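Long-range contacts in ComZ (Thermus thermophilus, PDB 6QVI), which is a competence-associated pilin that probably sits at the pilus tip and acts as a receptor for DNA during natural transformation: residues Gln103-Val111 against Val123-Asn131; Phe238-Ile246 against Glu263-Ser271. All blocks are in the same frame, centred on the assembly; numbering follows the deposited sequence.

Interaction 1 of 2, residues Gln103-Val111 against Val123-Asn131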
# COMPACT_ATOMS: atom_id res chain seq x y z
N GLN A 103 -18.99 14.33 -15.93
CA GLN A 103 -17.60 14.60 -16.32
C GLN A 103 -16.61 14.17 -15.24
O GLN A 103 -15.78 13.28 -15.45
CB GLN A 103 -17.41 16.09 -16.61
CG GLN A 103 -18.59 16.75 -17.29
CD GLN A 103 -18.57 16.57 -18.80
OE1 GLN A 103 -17.50 16.44 -19.41
NE2 GLN A 103 -19.75 16.57 -19.41
N ASP A 104 -16.69 14.80 -14.07
CA ASP A 104 -15.75 14.59 -12.97
C ASP A 104 -16.29 13.52 -12.03
O ASP A 104 -17.30 13.73 -11.36
CB ASP A 104 -15.56 15.93 -12.27
CG ASP A 104 -14.36 15.96 -11.36
OD1 ASP A 104 -14.03 14.92 -10.76
OD2 ASP A 104 -13.77 17.06 -11.22
N ASP A 105 -15.58 12.39 -11.93
CA ASP A 105 -16.01 11.27 -11.09
C ASP A 105 -15.78 11.53 -9.61
O ASP A 105 -15.92 10.60 -8.80
CB ASP A 105 -15.29 9.98 -11.51
CG ASP A 105 -13.76 10.09 -11.39
OD1 ASP A 105 -13.10 9.04 -11.21
OD2 ASP A 105 -13.22 11.23 -11.46
N GLN A 106 -15.42 12.76 -9.23
CA GLN A 106 -15.25 13.14 -7.83
C GLN A 106 -16.33 14.10 -7.34
O GLN A 106 -16.37 14.40 -6.14
CB GLN A 106 -13.88 13.77 -7.61
CG GLN A 106 -12.78 13.03 -8.26
CD GLN A 106 -11.45 13.52 -7.78
OE1 GLN A 106 -10.63 12.73 -7.33
NE2 GLN A 106 -11.25 14.83 -7.81
N LEU A 107 -17.13 14.67 -8.25
CA LEU A 107 -18.19 15.61 -7.91
C LEU A 107 -19.49 14.87 -7.69
O LEU A 107 -19.98 14.18 -8.59
CB LEU A 107 -18.32 16.66 -9.01
CG LEU A 107 -17.03 17.44 -9.18
CD1 LEU A 107 -17.28 18.71 -9.96
CD2 LEU A 107 -16.51 17.77 -7.77
N PHE A 108 -20.06 15.02 -6.50
CA PHE A 108 -21.34 14.41 -6.19
C PHE A 108 -22.32 15.45 -5.65
O PHE A 108 -21.94 16.34 -4.88
CB PHE A 108 -21.17 13.29 -5.16
CG PHE A 108 -20.25 12.20 -5.61
CD1 PHE A 108 -18.87 12.34 -5.46
CD2 PHE A 108 -20.75 11.03 -6.16
CE1 PHE A 108 -18.02 11.36 -5.87
CE2 PHE A 108 -19.88 10.02 -6.57
CZ PHE A 108 -18.51 10.19 -6.42
N THR A 109 -23.58 15.31 -6.05
CA THR A 109 -24.68 16.17 -5.58
C THR A 109 -25.65 15.32 -4.78
O THR A 109 -26.16 14.30 -5.28
CB THR A 109 -25.40 16.89 -6.74
OG1 THR A 109 -24.47 17.71 -7.50
CG2 THR A 109 -26.60 17.77 -6.24
N LEU A 110 -25.86 15.70 -3.53
CA LEU A 110 -26.86 15.08 -2.65
C LEU A 110 -28.12 15.96 -2.63
O LEU A 110 -28.02 17.17 -2.39
CB LEU A 110 -26.31 14.92 -1.24
CG LEU A 110 -27.13 14.14 -0.22
CD1 LEU A 110 -27.66 12.75 -0.70
CD2 LEU A 110 -26.42 14.07 1.10
N VAL A 111 -29.28 15.39 -2.96
CA VAL A 111 -30.53 16.15 -3.05
C VAL A 111 -31.60 15.49 -2.19
O VAL A 111 -31.87 14.29 -2.32
CB VAL A 111 -31.03 16.27 -4.51
CG1 VAL A 111 -32.48 16.59 -4.58
CG2 VAL A 111 -30.31 17.34 -5.22
N VAL A 123 -33.59 20.79 -0.75
CA VAL A 123 -32.26 21.28 -0.37
C VAL A 123 -31.19 20.37 -0.96
O VAL A 123 -31.36 19.15 -1.08
CB VAL A 123 -32.10 21.39 1.16
CG1 VAL A 123 -33.28 22.12 1.74
CG2 VAL A 123 -31.90 20.06 1.82
N GLN A 124 -30.05 20.96 -1.28
CA GLN A 124 -29.09 20.14 -1.99
C GLN A 124 -27.69 20.63 -1.71
O GLN A 124 -27.49 21.81 -1.37
CB GLN A 124 -29.41 20.15 -3.49
CG GLN A 124 -28.91 21.28 -4.29
CD GLN A 124 -29.12 21.03 -5.78
OE1 GLN A 124 -30.10 20.39 -6.17
NE2 GLN A 124 -28.18 21.48 -6.62
N ALA A 125 -26.72 19.70 -1.78
CA ALA A 125 -25.31 20.02 -1.59
C ALA A 125 -24.43 19.29 -2.60
O ALA A 125 -24.65 18.10 -2.90
CB ALA A 125 -24.83 19.68 -0.18
N THR A 126 -23.42 20.00 -3.08
CA THR A 126 -22.43 19.42 -3.96
C THR A 126 -21.12 19.23 -3.20
O THR A 126 -20.57 20.18 -2.64
CB THR A 126 -22.15 20.32 -5.15
OG1 THR A 126 -23.33 20.41 -5.96
CG2 THR A 126 -21.01 19.72 -5.98
N PHE A 127 -20.59 18.01 -3.28
CA PHE A 127 -19.32 17.67 -2.66
C PHE A 127 -18.29 17.30 -3.70
O PHE A 127 -18.61 16.82 -4.78
CB PHE A 127 -19.46 16.51 -1.70
CG PHE A 127 -20.60 16.62 -0.80
CD1 PHE A 127 -21.86 16.25 -1.21
CD2 PHE A 127 -20.41 17.08 0.49
CE1 PHE A 127 -22.93 16.35 -0.36
CE2 PHE A 127 -21.48 17.20 1.34
CZ PHE A 127 -22.75 16.82 0.92
N ARG A 128 -17.05 17.34 -3.28
CA ARG A 128 -15.96 16.86 -4.08
C ARG A 128 -15.38 15.84 -3.13
O ARG A 128 -15.03 16.17 -2.04
CB ARG A 128 -14.97 17.94 -4.37
CG ARG A 128 -13.54 17.47 -4.27
CD ARG A 128 -12.75 17.86 -5.48
NE ARG A 128 -12.93 19.25 -5.83
CZ ARG A 128 -13.02 19.68 -7.08
NH1 ARG A 128 -12.94 18.80 -8.07
NH2 ARG A 128 -13.19 20.96 -7.32
N ILE A 129 -15.33 14.60 -3.54
CA ILE A 129 -14.89 13.50 -2.70
C ILE A 129 -13.84 12.69 -3.43
O ILE A 129 -14.10 12.19 -4.53
CB ILE A 129 -16.03 12.57 -2.27
CG1 ILE A 129 -17.19 13.39 -1.69
CG2 ILE A 129 -15.51 11.51 -1.29
CD1 ILE A 129 -18.32 12.49 -1.28
N SER A 130 -12.66 12.54 -2.81
CA SER A 130 -11.62 11.68 -3.36
C SER A 130 -10.98 10.90 -2.22
O SER A 130 -10.80 11.44 -1.12
CB SER A 130 -10.61 12.51 -4.16
OG SER A 130 -9.87 13.37 -3.32
N ASN A 131 -10.72 9.61 -2.46
CA ASN A 131 -10.10 8.77 -1.44
C ASN A 131 -8.57 8.69 -1.59
O ASN A 131 -7.98 9.02 -2.62
CB ASN A 131 -10.71 7.36 -1.50
CG ASN A 131 -12.11 7.31 -0.88
OD1 ASN A 131 -12.24 7.29 0.35
ND2 ASN A 131 -13.15 7.31 -1.72
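Leu-110 and Phe-127 meet on the buried face of an antiparallel beta hairpin in the pseudopilin-like domain, whose sheet packs against helix 12-40. CB of Leu-110 lies in the plane of the Phe-127 ring, 3.8 Å from CE1, while Phe-108 CD1 touches Ile-129 CD1. Apolar residues suit this face: Phe-127 also rests on Lys-29 of the helix and meets the ring of Phe-518. Ala-125 is the small partner of Leu-110. Between the strands, Phe-108 and Phe-127 exchange two backbone hydrogen bonds, as do Leu-110 and Ala-125; Phe-127 N reaches Phe-108 O at 2.7 Å.

The other face is more loosely joined: Leu-107, Thr-109, Gln-124, Thr-126 and Arg-128 are partly exposed, though Val-111 at the far end is buried. Beta-branched threonines suit an extended strand; both turn OG1 to the side of the backbone N (chi1 -59° and -65°), where the hydroxyls of Thr-109 and Thr-126 form a weak hydrogen bond. Long Gln-124 and Arg-128 carry their polar ends past apolar Val-111 and Leu-107. At the turn end, the bent Arg-128 chain brings one guanidinium face over CD2 of Leu-107, and the long salt bridge from NH1 to Asp-104 OD2 spans 3.7 Å.

Interaction 2 of 2, residues Phe238-Ile246 against Glu263-Ser271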
# COMPACT_ATOMS: atom_id res chain seq x y z
N PHE A 238 -3.47 0.84 -16.71
CA PHE A 238 -3.40 2.29 -16.89
C PHE A 238 -1.97 2.76 -17.16
O PHE A 238 -1.18 2.94 -16.23
CB PHE A 238 -3.99 2.94 -15.64
CG PHE A 238 -5.28 2.32 -15.24
CD1 PHE A 238 -5.39 1.58 -14.08
CD2 PHE A 238 -6.40 2.44 -16.08
CE1 PHE A 238 -6.60 1.00 -13.72
CE2 PHE A 238 -7.63 1.87 -15.74
CZ PHE A 238 -7.73 1.15 -14.56
N VAL A 239 -1.67 3.05 -18.43
CA VAL A 239 -0.28 3.31 -18.83
C VAL A 239 -0.18 4.63 -19.57
O VAL A 239 -0.82 4.80 -20.62
CB VAL A 239 0.27 2.17 -19.71
CG1 VAL A 239 1.61 2.57 -20.35
CG2 VAL A 239 0.41 0.90 -18.91
N GLY A 240 0.70 5.51 -19.09
CA GLY A 240 1.12 6.70 -19.83
C GLY A 240 -0.03 7.64 -20.22
O GLY A 240 -0.98 7.87 -19.47
N ARG A 241 0.07 8.17 -21.44
CA ARG A 241 -0.79 9.21 -21.95
C ARG A 241 -2.14 8.71 -22.46
O ARG A 241 -2.92 9.52 -22.95
CB ARG A 241 -0.07 9.98 -23.06
CG ARG A 241 0.92 10.97 -22.47
CD ARG A 241 1.94 11.48 -23.44
NE ARG A 241 2.76 10.37 -23.91
CZ ARG A 241 3.75 10.47 -24.78
NH1 ARG A 241 4.09 11.65 -25.31
NH2 ARG A 241 4.38 9.36 -25.14
N GLY A 242 -2.44 7.45 -22.33
CA GLY A 242 -3.64 6.92 -22.95
C GLY A 242 -3.46 5.46 -23.35
O GLY A 242 -2.44 4.85 -23.11
N ALA A 243 -4.50 4.93 -23.98
CA ALA A 243 -4.41 3.57 -24.49
C ALA A 243 -3.37 3.42 -25.61
O ALA A 243 -2.99 2.31 -25.93
CB ALA A 243 -5.77 3.10 -24.99
N GLN A 244 -2.95 4.54 -26.21
CA GLN A 244 -1.95 4.53 -27.28
C GLN A 244 -0.65 3.87 -26.79
O GLN A 244 0.03 3.18 -27.56
CB GLN A 244 -1.63 5.93 -27.74
CG GLN A 244 -2.80 6.84 -27.92
CD GLN A 244 -3.13 7.54 -26.64
OE1 GLN A 244 -4.25 7.47 -26.12
NE2 GLN A 244 -2.13 8.22 -26.10
N ASP A 245 -0.27 4.11 -25.53
CA ASP A 245 1.02 3.68 -25.01
C ASP A 245 0.98 2.26 -24.45
O ASP A 245 1.90 1.87 -23.72
CB ASP A 245 1.52 4.66 -23.95
CG ASP A 245 1.72 6.08 -24.50
OD1 ASP A 245 1.71 7.04 -23.70
OD2 ASP A 245 1.87 6.23 -25.73
N ILE A 246 -0.05 1.50 -24.78
CA ILE A 246 -0.12 0.08 -24.50
C ILE A 246 0.06 -0.62 -25.85
O ILE A 246 -0.90 -0.78 -26.60
CB ILE A 246 -1.43 -0.27 -23.78
CG1 ILE A 246 -1.54 0.58 -22.51
CG2 ILE A 246 -1.50 -1.73 -23.42
CD1 ILE A 246 -2.80 0.38 -21.74
N GLU A 263 -9.93 -5.66 -17.41
CA GLU A 263 -11.24 -5.03 -17.35
C GLU A 263 -11.19 -3.65 -17.99
O GLU A 263 -12.01 -3.32 -18.85
CB GLU A 263 -11.66 -4.91 -15.89
CG GLU A 263 -11.86 -6.24 -15.19
CD GLU A 263 -12.35 -6.06 -13.76
OE1 GLU A 263 -12.79 -7.06 -13.15
OE2 GLU A 263 -12.30 -4.91 -13.25
N ALA A 264 -10.24 -2.83 -17.56
CA ALA A 264 -10.09 -1.49 -18.08
C ALA A 264 -8.70 -1.31 -18.67
O ALA A 264 -7.73 -1.92 -18.20
CB ALA A 264 -10.33 -0.45 -16.98
N MET A 265 -8.60 -0.43 -19.66
CA MET A 265 -7.33 -0.22 -20.34
C MET A 265 -7.30 1.20 -20.89
O MET A 265 -7.93 1.48 -21.91
CB MET A 265 -7.15 -1.23 -21.45
CG MET A 265 -5.97 -0.89 -22.31
SD MET A 265 -5.24 -2.25 -23.23
CE MET A 265 -5.28 -1.48 -24.87
N GLY A 266 -6.63 2.11 -20.18
CA GLY A 266 -6.35 3.43 -20.71
C GLY A 266 -5.01 4.02 -20.29
O GLY A 266 -4.06 3.29 -20.02
N GLY A 267 -4.97 5.33 -20.05
CA GLY A 267 -3.75 5.97 -19.62
C GLY A 267 -3.62 5.88 -18.12
O GLY A 267 -4.42 5.24 -17.44
N PHE A 268 -2.56 6.49 -17.61
CA PHE A 268 -2.33 6.51 -16.17
C PHE A 268 -3.52 7.18 -15.51
O PHE A 268 -3.91 8.29 -15.90
CB PHE A 268 -1.03 7.25 -15.88
CG PHE A 268 -0.66 7.31 -14.42
CD1 PHE A 268 -0.16 6.19 -13.73
CD2 PHE A 268 -0.78 8.50 -13.73
CE1 PHE A 268 0.22 6.30 -12.39
CE2 PHE A 268 -0.43 8.60 -12.39
CZ PHE A 268 0.06 7.52 -11.72
N ASP A 269 -4.14 6.47 -14.57
CA ASP A 269 -5.43 6.83 -13.99
C ASP A 269 -5.32 7.45 -12.60
O ASP A 269 -6.14 7.14 -11.73
CB ASP A 269 -6.31 5.60 -13.94
CG ASP A 269 -5.80 4.61 -12.94
OD1 ASP A 269 -4.56 4.44 -12.81
OD2 ASP A 269 -6.65 3.98 -12.28
N LEU A 270 -4.35 8.31 -12.33
CA LEU A 270 -4.24 8.85 -10.99
C LEU A 270 -3.88 10.33 -11.03
O LEU A 270 -2.99 10.75 -11.78
CB LEU A 270 -3.18 8.13 -10.16
CG LEU A 270 -3.35 6.68 -9.71
CD1 LEU A 270 -2.06 6.17 -8.93
CD2 LEU A 270 -4.59 6.49 -8.89
N SER A 271 -4.58 11.10 -10.23
CA SER A 271 -4.20 12.46 -9.89
C SER A 271 -3.47 12.39 -8.56
O SER A 271 -3.70 11.48 -7.76
CB SER A 271 -5.43 13.36 -9.81
OG SER A 271 -6.56 12.65 -9.31
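Phe-238 reaches across to the segment 263-271 with every atom of its side chain. Its CB lies near the carbonyl O of Gly-267, which sits at the ring edge; with CG beside the backbone N (chi1 -47°), the ring extends between Ala-264 and Asp-269. CG and CD1 run under the Asp-269 carboxylate, CD2 lies by Gly-267 O and Asp-269 CB, CE1 meets Asp-269 OD2, and CE2 and CZ finish against Ala-264 CB, 3.8 Å from CE2. The carboxylate is stacked on the ring, the planes 21° apart, and CB of Asp-269 makes a CH-pi contact 4.0 Å from the ring centroid. Arg-213 forms a salt bridge with OD2 of Asp-269, which probably helps to keep the acid over the aromatic face.

Elsewhere, Ile-246 and Met-265 reach toward each other tip to tip; Ile-246 CD1 lies 3.5 Å from Met-265 CG, and CG2 faces the sulfur. Gly-267, without a side chain, suits the close backbone approach: its CA lies 3.4 Å from both Gly-240 O and Gly-242 N. Val-239 N donates to Gly-266 O, and Phe-268 N to Gly-240 O. The parallel pairing of Phe-238 with Gly-266, continued by strand 212-214 beyond Phe-238, is the stacking of successive coils in a beta-solenoid.

Interactions 1 and 2 represent the two domains of ComZ. Interaction 1 is a local antiparallel hairpin in the pseudopilin-like domain, its segments 12 residues apart; interaction 2 joins parallel strands of the beta-solenoid through an intervening run of 16 residues. They follow one another along the chain, and their centres are about 25 Å apart. The nearest atoms come within about 5 Å without touching, but this approach is at one end, between Gln-106 and Ser-271, the last residue of 263-271; the contacting parts are farther apart. One is backed by the long helix 12-40, whereas the other is largely a surface contact. Neither can be assigned to a DNA-binding site from the geometry alone.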